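Long-range contacts in octenoyl-coa reductase/carboxylase (Streptomyces sp., PDB 4A0S), which catalyses the NADPH-dependent reductive carboxylation of 2-octenoyl-CoA, probably supplying an extender unit for cinnabaramide polyketide biosynthesis: residues D63-A68 with V179-L184; T104-P109 with T168-L173; L113-S118 with S199-G204; V137-A142 with R162-E167. One frame throughout, in Å; residues are numbered along the deposited sequence.

All four contacts tie together segments far apart in sequence, and all lie within the enoyl reductase region. Contacts 3 and 4, with centres about 7 Å apart, both reach the bound octanoyl-coenzyme A; strands 117-124 and 136-139 are neighbours in one sheet, and Ser115 OG lies 2.6 Å from Trp164 O. Contact 1 belongs to the same sheet, and its centre is about 9 Å from that of contact 4. Contact 2, its centre about 13 Å from that of contact 1, is joined to it by a salt bridge in which Glu64 OE2 and Arg105 NH2 are 2.5 Å apart. The Phe170-Gly172 backbone of contact 2 also borders the Trp164 indole of contact 4.

Contact 1. Residues D63-A68 with V179-L184; sequences DEVLVA and VRASQL
The guanidinium group of Arg180 holds a water in its plane, at the edge, while the Asp63 carboxylate approaches obliquely, the two planes turned 53° apart. Asp63 OD2 stands 3.3 Å from Arg180 NE but well out of the guanidinium plane, so this salt bridge rests on charge alone. The N-H of Arg180 NE goes instead to the water, at 2.8 Å, and the water donates to Asp63 OD1 and Glu64 OE2; the latter also pairs with Arg105. An extended chain from CG to NE carries the arginine head out to this cluster.

Beside it, strands 64-73 and 176-180 run antiparallel. Val65 N bonds to Val179 O at 2.7 Å, Val179 N returns the bond to Val65 O, and Ala181 N reaches Asp63 O at 2.8 Å. Val65 and Val179 share a face of the sheet, where Leu184 CD1 closes to 3.5 Å on Val65 CG2.

A leucine in place of Arg180 would probably leave Asp63 without this counter-charge, its pair with Arg129 of the second subunit being long and weak, and the water without its N-H donor. The chemistry is divided: backbone bonds and valine-leucine packing hold the strands, opposite charges partly bridged by water secure one end.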
# COMPACT_ATOMS: atom_id res chain seq x y z
N ASP A 63 -30.45 -14.60 2.30
CA ASP A 63 -29.41 -13.71 2.78
C ASP A 63 -29.94 -12.27 2.76
O ASP A 63 -29.19 -11.32 2.93
CB ASP A 63 -28.19 -13.81 1.88
CG ASP A 63 -28.48 -13.34 0.46
OD1 ASP A 63 -29.65 -13.48 0.00
OD2 ASP A 63 -27.56 -12.82 -0.20
N GLU A 64 -31.24 -12.13 2.56
CA GLU A 64 -31.82 -10.81 2.41
C GLU A 64 -32.64 -10.38 3.60
O GLU A 64 -33.08 -11.20 4.40
CB GLU A 64 -32.69 -10.75 1.17
CG GLU A 64 -31.91 -10.55 -0.10
CD GLU A 64 -32.77 -10.77 -1.32
OE1 GLU A 64 -33.98 -11.02 -1.18
OE2 GLU A 64 -32.23 -10.71 -2.45
N VAL A 65 -32.89 -9.08 3.67
CA VAL A 65 -33.64 -8.51 4.75
C VAL A 65 -34.66 -7.58 4.13
O VAL A 65 -34.36 -6.87 3.18
CB VAL A 65 -32.72 -7.72 5.70
CG1 VAL A 65 -33.52 -7.03 6.74
CG2 VAL A 65 -31.71 -8.68 6.36
N LEU A 66 -35.89 -7.65 4.64
CA LEU A 66 -36.92 -6.76 4.17
C LEU A 66 -36.90 -5.63 5.16
O LEU A 66 -37.05 -5.85 6.35
CB LEU A 66 -38.27 -7.45 4.17
CG LEU A 66 -39.42 -6.59 3.66
CD1 LEU A 66 -39.24 -6.20 2.17
CD2 LEU A 66 -40.66 -7.42 3.88
N VAL A 67 -36.72 -4.43 4.65
CA VAL A 67 -36.65 -3.24 5.48
C VAL A 67 -37.91 -2.45 5.21
O VAL A 67 -38.26 -2.25 4.05
CB VAL A 67 -35.42 -2.39 5.08
CG1 VAL A 67 -35.40 -1.05 5.81
CG2 VAL A 67 -34.15 -3.16 5.32
N ALA A 68 -38.61 -2.03 6.27
CA ALA A 68 -39.65 -1.02 6.16
C ALA A 68 -38.87 0.27 6.06
O ALA A 68 -38.26 0.70 7.03
CB ALA A 68 -40.56 -0.99 7.41
N VAL A 179 -32.94 -5.98 0.70
CA VAL A 179 -31.51 -5.77 0.69
C VAL A 179 -30.81 -7.03 1.10
O VAL A 179 -31.36 -7.83 1.83
CB VAL A 179 -31.11 -4.62 1.64
CG1 VAL A 179 -31.98 -3.40 1.39
CG2 VAL A 179 -31.24 -5.03 3.13
N ARG A 180 -29.58 -7.19 0.64
CA ARG A 180 -28.74 -8.23 1.20
C ARG A 180 -28.30 -7.78 2.59
O ARG A 180 -28.11 -6.60 2.83
CB ARG A 180 -27.54 -8.51 0.30
CG ARG A 180 -27.96 -9.01 -1.06
CD ARG A 180 -26.83 -9.78 -1.74
NE ARG A 180 -27.40 -10.69 -2.74
CZ ARG A 180 -26.75 -11.13 -3.81
NH1 ARG A 180 -25.49 -10.77 -4.02
NH2 ARG A 180 -27.33 -11.96 -4.66
N ALA A 181 -28.15 -8.74 3.49
CA ALA A 181 -27.79 -8.44 4.85
C ALA A 181 -26.48 -7.65 4.91
O ALA A 181 -26.25 -6.87 5.83
CB ALA A 181 -27.69 -9.71 5.65
N SER A 182 -25.63 -7.83 3.90
CA SER A 182 -24.35 -7.13 3.87
C SER A 182 -24.48 -5.71 3.33
O SER A 182 -23.46 -5.05 3.07
CB SER A 182 -23.34 -7.91 3.04
OG SER A 182 -23.84 -8.09 1.73
N GLN A 183 -25.72 -5.25 3.17
CA GLN A 183 -25.99 -3.84 2.88
C GLN A 183 -26.38 -3.08 4.13
O GLN A 183 -26.52 -1.86 4.10
CB GLN A 183 -27.13 -3.71 1.87
CG GLN A 183 -26.84 -4.27 0.50
CD GLN A 183 -28.04 -4.11 -0.40
OE1 GLN A 183 -28.71 -5.08 -0.73
NE2 GLN A 183 -28.36 -2.87 -0.73
N LEU A 184 -26.57 -3.82 5.22
CA LEU A 184 -27.12 -3.26 6.46
C LEU A 184 -26.08 -2.80 7.45
O LEU A 184 -25.11 -3.52 7.73
CB LEU A 184 -28.00 -4.30 7.15
CG LEU A 184 -29.31 -4.61 6.42
CD1 LEU A 184 -30.03 -5.69 7.15
CD2 LEU A 184 -30.18 -3.36 6.36
O HOH W 1 -29.96 -11.88 -2.53

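Contact 2. Residues T104-P109 with T168-L173; sequences TRHDQP and TNFGGL
His106 and Asn169 face each other across two loops, and the histidine is the side chain to follow. From CB, the chain turns so that CG lies beside the backbone N (chi1 -68°), which brings the ring alongside the 168-173 segment. Its ND1 accepts from Asn169 N at 2.9 Å, and the donor lies close to the ring plane, at the edge. One atom further on, CE1 meets Thr168 CB at 3.6 Å, the two side chains lying side by side and pointing the same way. Over one face of the imidazole sits Phe170 CE2, set toward the rim; the two rings are tilted by 45°, with centroids 5.3 Å apart. The ring of His143 also meets the imidazole.

In the GroES-like part of the enzyme, this pairing joins the loop between helix 89-97 and strand 110-112 to the one leading from strand 162-163 to strand 176-180. The same histidine serves a second time through its backbone: Asn169 ND2 donates to His106 O at 3.0 Å, approaching from above the carbonyl plane, while the oxygen lies near the plane of the asparagine amide. Asn169 OD1 is taken up by Val112 N as well as by Phe170 N, so both ends of the amide are engaged.

Phe170 reaches across to the 3-10 segment 104-106, where Arg105 O meets its edge, 3.3 Å from Phe170 CZ. That carbonyl also accepts from Gln108 NE2 at 2.8 Å, the bend at chi2 (-56°) turning the amide back toward it, and Gln108 CB lies 3.5 Å from Asn169 ND2.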
# COMPACT_ATOMS: atom_id res chain seq x y z
N THR A 104 -33.35 -13.89 -10.27
CA THR A 104 -34.34 -13.68 -11.34
C THR A 104 -35.44 -12.72 -10.89
O THR A 104 -36.05 -12.07 -11.71
CB THR A 104 -34.99 -15.00 -11.90
OG1 THR A 104 -35.98 -15.46 -10.99
CG2 THR A 104 -33.96 -16.07 -12.14
N ARG A 105 -35.66 -12.63 -9.58
CA ARG A 105 -36.67 -11.71 -9.04
C ARG A 105 -36.46 -10.28 -9.49
O ARG A 105 -37.43 -9.54 -9.64
CB ARG A 105 -36.69 -11.74 -7.52
CG ARG A 105 -37.17 -13.06 -6.90
CD ARG A 105 -36.77 -13.03 -5.43
NE ARG A 105 -35.35 -12.67 -5.34
CZ ARG A 105 -34.78 -12.04 -4.32
NH1 ARG A 105 -35.48 -11.66 -3.27
NH2 ARG A 105 -33.48 -11.79 -4.38
N HIS A 106 -35.21 -9.89 -9.72
CA HIS A 106 -34.87 -8.53 -10.10
C HIS A 106 -35.42 -8.11 -11.44
O HIS A 106 -35.62 -6.92 -11.69
CB HIS A 106 -33.37 -8.33 -10.05
CG HIS A 106 -32.85 -8.39 -8.66
ND1 HIS A 106 -32.96 -7.33 -7.80
CD2 HIS A 106 -32.37 -9.43 -7.94
CE1 HIS A 106 -32.50 -7.69 -6.61
NE2 HIS A 106 -32.15 -8.96 -6.68
N ASP A 107 -35.70 -9.10 -12.28
CA ASP A 107 -36.16 -8.81 -13.62
C ASP A 107 -37.68 -8.73 -13.60
O ASP A 107 -38.40 -9.73 -13.56
CB ASP A 107 -35.61 -9.83 -14.62
CG ASP A 107 -36.17 -9.67 -16.01
OD1 ASP A 107 -36.72 -8.59 -16.35
OD2 ASP A 107 -36.05 -10.64 -16.78
N GLN A 108 -38.15 -7.48 -13.57
CA GLN A 108 -39.54 -7.14 -13.43
C GLN A 108 -39.86 -6.03 -14.42
O GLN A 108 -38.95 -5.29 -14.82
CB GLN A 108 -39.81 -6.66 -11.99
CG GLN A 108 -39.63 -7.72 -10.91
CD GLN A 108 -40.49 -8.95 -11.14
OE1 GLN A 108 -41.53 -8.88 -11.81
NE2 GLN A 108 -40.05 -10.10 -10.61
N PRO A 109 -41.15 -5.90 -14.83
CA PRO A 109 -41.59 -4.82 -15.71
C PRO A 109 -41.57 -3.45 -15.01
O PRO A 109 -41.84 -2.42 -15.64
CB PRO A 109 -43.03 -5.20 -16.09
CG PRO A 109 -43.34 -6.48 -15.41
CD PRO A 109 -42.28 -6.75 -14.39
N THR A 168 -30.10 -3.34 -9.21
CA THR A 168 -30.98 -4.27 -8.54
C THR A 168 -32.34 -3.64 -8.40
O THR A 168 -32.48 -2.43 -8.42
CB THR A 168 -30.52 -4.70 -7.12
OG1 THR A 168 -30.93 -3.74 -6.15
CG2 THR A 168 -29.02 -4.93 -7.05
N ASN A 169 -33.33 -4.49 -8.23
CA ASN A 169 -34.65 -4.02 -7.99
C ASN A 169 -34.83 -3.85 -6.49
O ASN A 169 -33.90 -4.09 -5.70
CB ASN A 169 -35.67 -5.01 -8.54
CG ASN A 169 -36.84 -4.31 -9.18
OD1 ASN A 169 -37.34 -3.30 -8.66
ND2 ASN A 169 -37.30 -4.84 -10.31
N PHE A 170 -36.03 -3.43 -6.11
CA PHE A 170 -36.44 -3.41 -4.71
C PHE A 170 -35.61 -2.41 -3.93
O PHE A 170 -35.20 -2.65 -2.79
CB PHE A 170 -36.44 -4.81 -4.10
CG PHE A 170 -36.92 -5.87 -5.06
CD1 PHE A 170 -38.18 -5.75 -5.66
CD2 PHE A 170 -36.11 -6.95 -5.38
CE1 PHE A 170 -38.63 -6.72 -6.59
CE2 PHE A 170 -36.54 -7.92 -6.29
CZ PHE A 170 -37.82 -7.80 -6.90
N GLY A 171 -35.36 -1.28 -4.59
CA GLY A 171 -34.66 -0.18 -3.99
C GLY A 171 -35.42 0.51 -2.87
O GLY A 171 -36.55 0.14 -2.53
N GLY A 172 -34.78 1.53 -2.32
CA GLY A 172 -35.24 2.17 -1.11
C GLY A 172 -36.24 3.30 -1.26
O GLY A 172 -36.73 3.81 -0.26
N LEU A 173 -36.52 3.72 -2.49
CA LEU A 173 -37.53 4.77 -2.67
C LEU A 173 -38.93 4.15 -2.72
O LEU A 173 -39.62 4.16 -3.74
CB LEU A 173 -37.23 5.64 -3.88
CG LEU A 173 -36.09 6.62 -3.61
CD1 LEU A 173 -35.50 7.09 -4.91
CD2 LEU A 173 -36.58 7.80 -2.81

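Contact 3. Residues L113-S118 with S199-G204; sequences LGSDCS and SPLCAG. With CO8 (octanoyl-coenzyme A), chain E.
Where the acyl pocket adjoins the NADP site, Leu201 lines both, and Ser115 and Asp116 meet it from the opposing segment. The leucine has its CG anti to the backbone N (chi1 -176°), and its branches divide the work. CD1 lies between Ser115 CB, at a tight 3.3 Å, and the acyl chain, where it comes to 3.5 Å from C4' of the octanoyl-coenzyme A; CD2 touches the chain at C3' and C4'. Leu201 and its neighbour Cys202 also touch the nicotinamide cofactor.

The polar half of the contact is made by Asp116. Its OD2 accepts from Leu201 N at 2.9 Å, using the anti lone pair, the one turned away from OD1, with an N-H...O angle of 154°. The aspartate and leucine side chains cross at about a right angle, and OD2 also lies only 3.0 Å from Leu201 CB. A water continues the pattern: it accepts from Cys202 N and lies 2.7 Å from Asp116 OD2. The carboxylate thus receives one backbone N-H of helix 200-210 directly, and probably a second by way of the water, and the helix dipole would probably help to stabilise its negative charge. Asp116 OD1, the other oxygen, is bonded to Ser73 OG and Asn75 ND2, which should help to fix the rotation of the carboxylate. Beside these bonds, Pro200 CB packs 3.8 Å from Asp116 CB.

Strand 117-124 continues from this corner, Pro200 rests on Ile138 of strand 136-139, and Ser199 and Ala203 turn to helix 365-376.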
# COMPACT_ATOMS: atom_id res chain seq x y z
N LEU A 113 -36.59 2.03 -7.56
CA LEU A 113 -35.34 2.78 -7.43
C LEU A 113 -35.02 3.09 -5.99
O LEU A 113 -35.81 2.79 -5.11
CB LEU A 113 -35.46 4.09 -8.21
CG LEU A 113 -35.92 3.96 -9.66
CD1 LEU A 113 -35.80 5.32 -10.29
CD2 LEU A 113 -35.09 2.92 -10.46
N GLY A 114 -33.87 3.73 -5.76
CA GLY A 114 -33.52 4.15 -4.42
C GLY A 114 -32.35 3.31 -3.99
O GLY A 114 -32.45 2.08 -3.92
N SER A 115 -31.25 3.97 -3.70
CA SER A 115 -29.99 3.27 -3.50
C SER A 115 -29.42 3.46 -2.12
O SER A 115 -28.40 2.87 -1.77
CB SER A 115 -29.01 3.74 -4.56
OG SER A 115 -29.57 3.42 -5.81
N ASP A 116 -30.10 4.25 -1.31
CA ASP A 116 -29.86 4.16 0.13
C ASP A 116 -31.16 4.35 0.88
O ASP A 116 -32.21 4.63 0.28
CB ASP A 116 -28.69 5.06 0.62
CG ASP A 116 -28.71 6.47 0.05
OD1 ASP A 116 -29.77 7.00 -0.36
OD2 ASP A 116 -27.63 7.09 0.05
N CYS A 117 -31.11 4.17 2.19
CA CYS A 117 -32.29 4.36 2.98
C CYS A 117 -31.94 4.15 4.41
O CYS A 117 -30.86 3.64 4.72
CB CYS A 117 -33.42 3.41 2.56
SG CYS A 117 -33.42 1.83 3.32
N SER A 118 -32.85 4.59 5.27
CA SER A 118 -32.82 4.18 6.66
C SER A 118 -34.17 3.57 6.91
O SER A 118 -35.16 3.86 6.21
CB SER A 118 -32.60 5.37 7.58
OG SER A 118 -33.65 6.30 7.40
N SER A 199 -27.09 9.63 3.67
CA SER A 199 -25.65 9.48 3.69
C SER A 199 -25.02 8.25 3.06
O SER A 199 -23.97 8.36 2.45
CB SER A 199 -25.15 9.61 5.12
OG SER A 199 -25.40 10.91 5.57
N PRO A 200 -25.64 7.06 3.21
CA PRO A 200 -24.83 5.88 2.92
C PRO A 200 -24.18 5.88 1.55
O PRO A 200 -22.97 5.66 1.44
CB PRO A 200 -25.83 4.72 3.05
CG PRO A 200 -26.77 5.22 4.13
CD PRO A 200 -26.94 6.71 3.80
N LEU A 201 -24.94 6.18 0.50
CA LEU A 201 -24.39 6.08 -0.84
C LEU A 201 -23.31 7.13 -1.07
O LEU A 201 -22.17 6.79 -1.37
CB LEU A 201 -25.49 6.18 -1.89
CG LEU A 201 -25.01 5.98 -3.32
CD1 LEU A 201 -26.13 5.39 -4.15
CD2 LEU A 201 -24.59 7.28 -3.86
N CYS A 202 -23.66 8.40 -0.91
CA CYS A 202 -22.71 9.48 -1.19
C CYS A 202 -21.56 9.52 -0.20
O CYS A 202 -20.40 9.72 -0.58
CB CYS A 202 -23.43 10.82 -1.21
SG CYS A 202 -24.35 11.03 -2.72
N ALA A 203 -21.88 9.37 1.08
CA ALA A 203 -20.86 9.44 2.09
C ALA A 203 -19.93 8.24 1.95
O ALA A 203 -18.72 8.40 2.03
CB ALA A 203 -21.46 9.49 3.47
N GLY A 204 -20.50 7.05 1.76
CA GLY A 204 -19.68 5.84 1.63
C GLY A 204 -18.77 6.00 0.42
O GLY A 204 -17.58 5.69 0.47
N1A CO8 E . -31.72 0.29 -24.33
C2A CO8 E . -31.56 -0.99 -24.00
N3A CO8 E . -30.35 -1.52 -23.87
C4A CO8 E . -29.26 -0.76 -24.08
C5A CO8 E . -29.38 0.58 -24.43
C6A CO8 E . -30.66 1.11 -24.56
N6A CO8 E . -30.83 2.40 -24.88
N7A CO8 E . -28.15 1.09 -24.57
C8A CO8 E . -27.28 0.10 -24.32
N9A CO8 E . -27.96 -1.02 -24.03
C1B CO8 E . -27.42 -2.37 -23.69
C2B CO8 E . -26.91 -3.09 -24.94
O2B CO8 E . -27.24 -4.50 -24.86
C3B CO8 E . -25.41 -2.87 -24.81
O3B CO8 E . -24.69 -3.90 -25.48
P3B CO8 E . -24.07 -3.50 -26.92
O7A CO8 E . -24.59 -4.64 -27.97
O8A CO8 E . -24.82 -2.15 -27.49
O9A CO8 E . -22.61 -3.32 -26.87
C4B CO8 E . -25.17 -2.94 -23.30
O4B CO8 E . -26.31 -2.26 -22.75
C5B CO8 E . -23.98 -2.07 -22.87
O5B CO8 E . -23.90 -2.07 -21.43
P1A CO8 E . -23.36 -3.40 -20.64
O1A CO8 E . -23.39 -3.02 -19.03
O2A CO8 E . -24.18 -4.63 -20.88
O3A CO8 E . -21.84 -3.68 -21.21
P2A CO8 E . -20.40 -3.11 -20.65
O4A CO8 E . -19.49 -2.82 -21.93
O5A CO8 E . -19.72 -4.03 -19.67
O6A CO8 E . -20.70 -1.65 -20.00
CBP CO8 E . -20.59 0.14 -18.31
CCP CO8 E . -20.05 -1.23 -18.78
CDP CO8 E . -20.06 1.18 -19.31
CEP CO8 E . -19.99 0.42 -16.93
CAP CO8 E . -22.16 0.10 -18.26
OAP CO8 E . -22.69 -1.05 -17.52
C9P CO8 E . -22.81 1.42 -17.76
O9P CO8 E . -22.85 2.40 -18.51
N8P CO8 E . -23.35 1.40 -16.52
C7P CO8 E . -24.09 2.57 -15.95
C6P CO8 E . -23.29 3.43 -14.94
C5P CO8 E . -23.59 4.92 -15.21
O5P CO8 E . -23.28 5.42 -16.30
N4P CO8 E . -24.30 5.65 -14.36
C3P CO8 E . -24.66 5.39 -12.97
C2P CO8 E . -23.83 6.47 -12.25
S1P CO8 E . -22.67 5.73 -11.03
C1' CO8 E . -23.57 6.10 -9.60
O1' CO8 E . -24.34 7.07 -9.51
C2' CO8 E . -23.36 5.20 -8.57
C3' CO8 E . -23.96 5.31 -7.34
C4' CO8 E . -23.66 4.37 -6.35
C5' CO8 E . -23.00 3.09 -6.83
C6' CO8 E . -22.95 2.18 -5.58
C7' CO8 E . -22.09 0.98 -5.87
C8' CO8 E . -22.17 0.05 -4.66
O HOH W 2 -26.44 9.43 -0.43

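Contact 4. Residues V137-A142 with R162-E167; sequences VIVHPA and RAWGFE. With CO8 (octanoyl-coenzyme A), chain E.
Val139 and Trp164 cross at about a right angle, the valine pressing a methyl onto the flat of the indole. Val139 CG1 stands 3.6 Å from the centroid of the six-membered ring, 20° off the ring normal, which makes this a CH-pi contact over the face; CZ3 and CE3 are the ring atoms closest to it. A chi1 of -173° places CG of Trp164 opposite the main-chain N and carries the ring back over strand 136-139, and its NE1 bonds to Val178 O. The backbone fixes the same residue at its root, because Trp164 N donates to Pro141 O at 2.7 Å almost in a straight line, 175°, onto a carbonyl lone pair. Ala163 CA adds a CA-H...O contact to that oxygen. Were Trp164 reduced to an alanine, Val139 CG1 would probably face a gap and Val178 O lose its indole donor.

On the other side of this junction, Ala142 pairs antiparallel with Ala163, and their small side chains turn to the ligand. Pro141 CG and Ala163 CB each lie 3.7 Å from C6' of octanoyl-coenzyme A, while Ala142 CA comes to 3.5 Å from the terminal C8'. On the pantetheine arm, Phe166 CZ touches C3P at 3.6 Å. Pro141, Ala142 and Ala163 thus line the acyl-binding pocket, their backbone fixed from behind by the Trp164-Val139 packing, in this GroES-like domain of an enoyl reductase.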
# COMPACT_ATOMS: atom_id res chain seq x y z
N VAL A 137 -31.87 0.44 10.90
CA VAL A 137 -30.77 0.26 9.98
C VAL A 137 -30.67 1.38 8.97
O VAL A 137 -31.62 2.11 8.71
CB VAL A 137 -30.91 -1.06 9.18
CG1 VAL A 137 -30.85 -2.27 10.13
CG2 VAL A 137 -32.19 -1.07 8.37
N ILE A 138 -29.48 1.52 8.42
CA ILE A 138 -29.36 2.21 7.17
C ILE A 138 -28.99 1.12 6.20
O ILE A 138 -28.49 0.07 6.60
CB ILE A 138 -28.32 3.31 7.22
CG1 ILE A 138 -27.02 2.78 7.81
CG2 ILE A 138 -28.89 4.50 8.00
CD1 ILE A 138 -25.81 3.67 7.58
N VAL A 139 -29.31 1.35 4.95
CA VAL A 139 -28.93 0.45 3.91
C VAL A 139 -28.00 1.26 3.04
O VAL A 139 -28.32 2.41 2.68
CB VAL A 139 -30.12 -0.03 3.09
CG1 VAL A 139 -29.65 -0.80 1.86
CG2 VAL A 139 -31.08 -0.84 3.96
N HIS A 140 -26.85 0.68 2.72
CA HIS A 140 -25.96 1.23 1.71
C HIS A 140 -26.08 0.40 0.44
O HIS A 140 -26.61 -0.70 0.47
CB HIS A 140 -24.52 1.33 2.22
CG HIS A 140 -23.86 0.01 2.45
ND1 HIS A 140 -23.36 -0.75 1.42
CD2 HIS A 140 -23.60 -0.67 3.59
CE1 HIS A 140 -22.82 -1.85 1.92
NE2 HIS A 140 -22.97 -1.83 3.23
N PRO A 141 -25.61 0.94 -0.69
CA PRO A 141 -25.99 0.39 -2.00
C PRO A 141 -25.20 -0.81 -2.51
O PRO A 141 -25.56 -1.36 -3.54
CB PRO A 141 -25.77 1.58 -2.95
CG PRO A 141 -24.68 2.37 -2.28
CD PRO A 141 -25.06 2.29 -0.82
N ALA A 142 -24.12 -1.19 -1.82
CA ALA A 142 -23.26 -2.27 -2.30
C ALA A 142 -23.94 -3.63 -2.17
O ALA A 142 -23.89 -4.28 -1.13
CB ALA A 142 -21.90 -2.25 -1.59
N ARG A 162 -23.28 -4.96 -7.47
CA ARG A 162 -24.32 -4.10 -8.01
C ARG A 162 -24.66 -2.98 -7.05
O ARG A 162 -24.33 -3.04 -5.86
CB ARG A 162 -25.55 -4.92 -8.36
CG ARG A 162 -25.32 -5.80 -9.57
CD ARG A 162 -26.60 -6.56 -9.99
NE ARG A 162 -26.32 -7.28 -11.22
CZ ARG A 162 -25.62 -8.41 -11.28
NH1 ARG A 162 -25.16 -8.98 -10.16
NH2 ARG A 162 -25.39 -8.98 -12.46
N ALA A 163 -25.29 -1.94 -7.59
CA ALA A 163 -25.80 -0.82 -6.82
C ALA A 163 -27.28 -1.07 -6.60
O ALA A 163 -28.08 -1.08 -7.53
CB ALA A 163 -25.59 0.49 -7.56
N TRP A 164 -27.61 -1.28 -5.34
CA TRP A 164 -28.97 -1.41 -4.90
C TRP A 164 -29.89 -0.34 -5.51
O TRP A 164 -29.55 0.85 -5.49
CB TRP A 164 -28.98 -1.25 -3.39
CG TRP A 164 -30.27 -1.53 -2.82
CD1 TRP A 164 -31.04 -2.62 -3.04
CD2 TRP A 164 -30.96 -0.73 -1.86
NE1 TRP A 164 -32.19 -2.54 -2.29
CE2 TRP A 164 -32.16 -1.39 -1.56
CE3 TRP A 164 -30.69 0.50 -1.25
CZ2 TRP A 164 -33.10 -0.87 -0.66
CZ3 TRP A 164 -31.61 1.02 -0.35
CH2 TRP A 164 -32.80 0.32 -0.06
N GLY A 165 -31.02 -0.78 -6.06
CA GLY A 165 -31.99 0.13 -6.66
C GLY A 165 -31.57 0.72 -8.00
O GLY A 165 -32.28 1.54 -8.55
N PHE A 166 -30.41 0.30 -8.51
CA PHE A 166 -29.94 0.74 -9.81
C PHE A 166 -29.69 -0.45 -10.73
O PHE A 166 -30.32 -0.57 -11.75
CB PHE A 166 -28.71 1.65 -9.69
CG PHE A 166 -28.24 2.18 -11.00
CD1 PHE A 166 -28.95 3.20 -11.64
CD2 PHE A 166 -27.12 1.65 -11.62
CE1 PHE A 166 -28.53 3.70 -12.88
CE2 PHE A 166 -26.69 2.14 -12.85
CZ PHE A 166 -27.40 3.17 -13.49
N GLU A 167 -28.77 -1.33 -10.35
CA GLU A 167 -28.65 -2.63 -11.02
C GLU A 167 -29.42 -3.71 -10.29
O GLU A 167 -29.38 -4.88 -10.67
CB GLU A 167 -27.18 -3.07 -11.16
CG GLU A 167 -26.37 -2.24 -12.13
CD GLU A 167 -25.44 -1.27 -11.44
OE1 GLU A 167 -25.28 -1.38 -10.21
OE2 GLU A 167 -24.82 -0.42 -12.14
N1A CO8 E . -31.72 0.29 -24.33
C2A CO8 E . -31.56 -0.99 -24.00
N3A CO8 E . -30.35 -1.52 -23.87
C4A CO8 E . -29.26 -0.76 -24.08
C5A CO8 E . -29.38 0.58 -24.43
C6A CO8 E . -30.66 1.11 -24.56
N6A CO8 E . -30.83 2.40 -24.88
N7A CO8 E . -28.15 1.09 -24.57
C8A CO8 E . -27.28 0.10 -24.32
N9A CO8 E . -27.96 -1.02 -24.03
C1B CO8 E . -27.42 -2.37 -23.69
C2B CO8 E . -26.91 -3.09 -24.94
O2B CO8 E . -27.24 -4.50 -24.86
C3B CO8 E . -25.41 -2.87 -24.81
O3B CO8 E . -24.69 -3.90 -25.48
P3B CO8 E . -24.07 -3.50 -26.92
O7A CO8 E . -24.59 -4.64 -27.97
O8A CO8 E . -24.82 -2.15 -27.49
O9A CO8 E . -22.61 -3.32 -26.87
C4B CO8 E . -25.17 -2.94 -23.30
O4B CO8 E . -26.31 -2.26 -22.75
C5B CO8 E . -23.98 -2.07 -22.87
O5B CO8 E . -23.90 -2.07 -21.43
P1A CO8 E . -23.36 -3.40 -20.64
O1A CO8 E . -23.39 -3.02 -19.03
O2A CO8 E . -24.18 -4.63 -20.88
O3A CO8 E . -21.84 -3.68 -21.21
P2A CO8 E . -20.40 -3.11 -20.65
O4A CO8 E . -19.49 -2.82 -21.93
O5A CO8 E . -19.72 -4.03 -19.67
O6A CO8 E . -20.70 -1.65 -20.00
CBP CO8 E . -20.59 0.14 -18.31
CCP CO8 E . -20.05 -1.23 -18.78
CDP CO8 E . -20.06 1.18 -19.31
CEP CO8 E . -19.99 0.42 -16.93
CAP CO8 E . -22.16 0.10 -18.26
OAP CO8 E . -22.69 -1.05 -17.52
C9P CO8 E . -22.81 1.42 -17.76
O9P CO8 E . -22.85 2.40 -18.51
N8P CO8 E . -23.35 1.40 -16.52
C7P CO8 E . -24.09 2.57 -15.95
C6P CO8 E . -23.29 3.43 -14.94
C5P CO8 E . -23.59 4.92 -15.21
O5P CO8 E . -23.28 5.42 -16.30
N4P CO8 E . -24.30 5.65 -14.36
C3P CO8 E . -24.66 5.39 -12.97
C2P CO8 E . -23.83 6.47 -12.25
S1P CO8 E . -22.67 5.73 -11.03
C1' CO8 E . -23.57 6.10 -9.60
O1' CO8 E . -24.34 7.07 -9.51
C2' CO8 E . -23.36 5.20 -8.57
C3' CO8 E . -23.96 5.31 -7.34
C4' CO8 E . -23.66 4.37 -6.35
C5' CO8 E . -23.00 3.09 -6.83
C6' CO8 E . -22.95 2.18 -5.58
C7' CO8 E . -22.09 0.98 -5.87
C8' CO8 E . -22.17 0.05 -4.66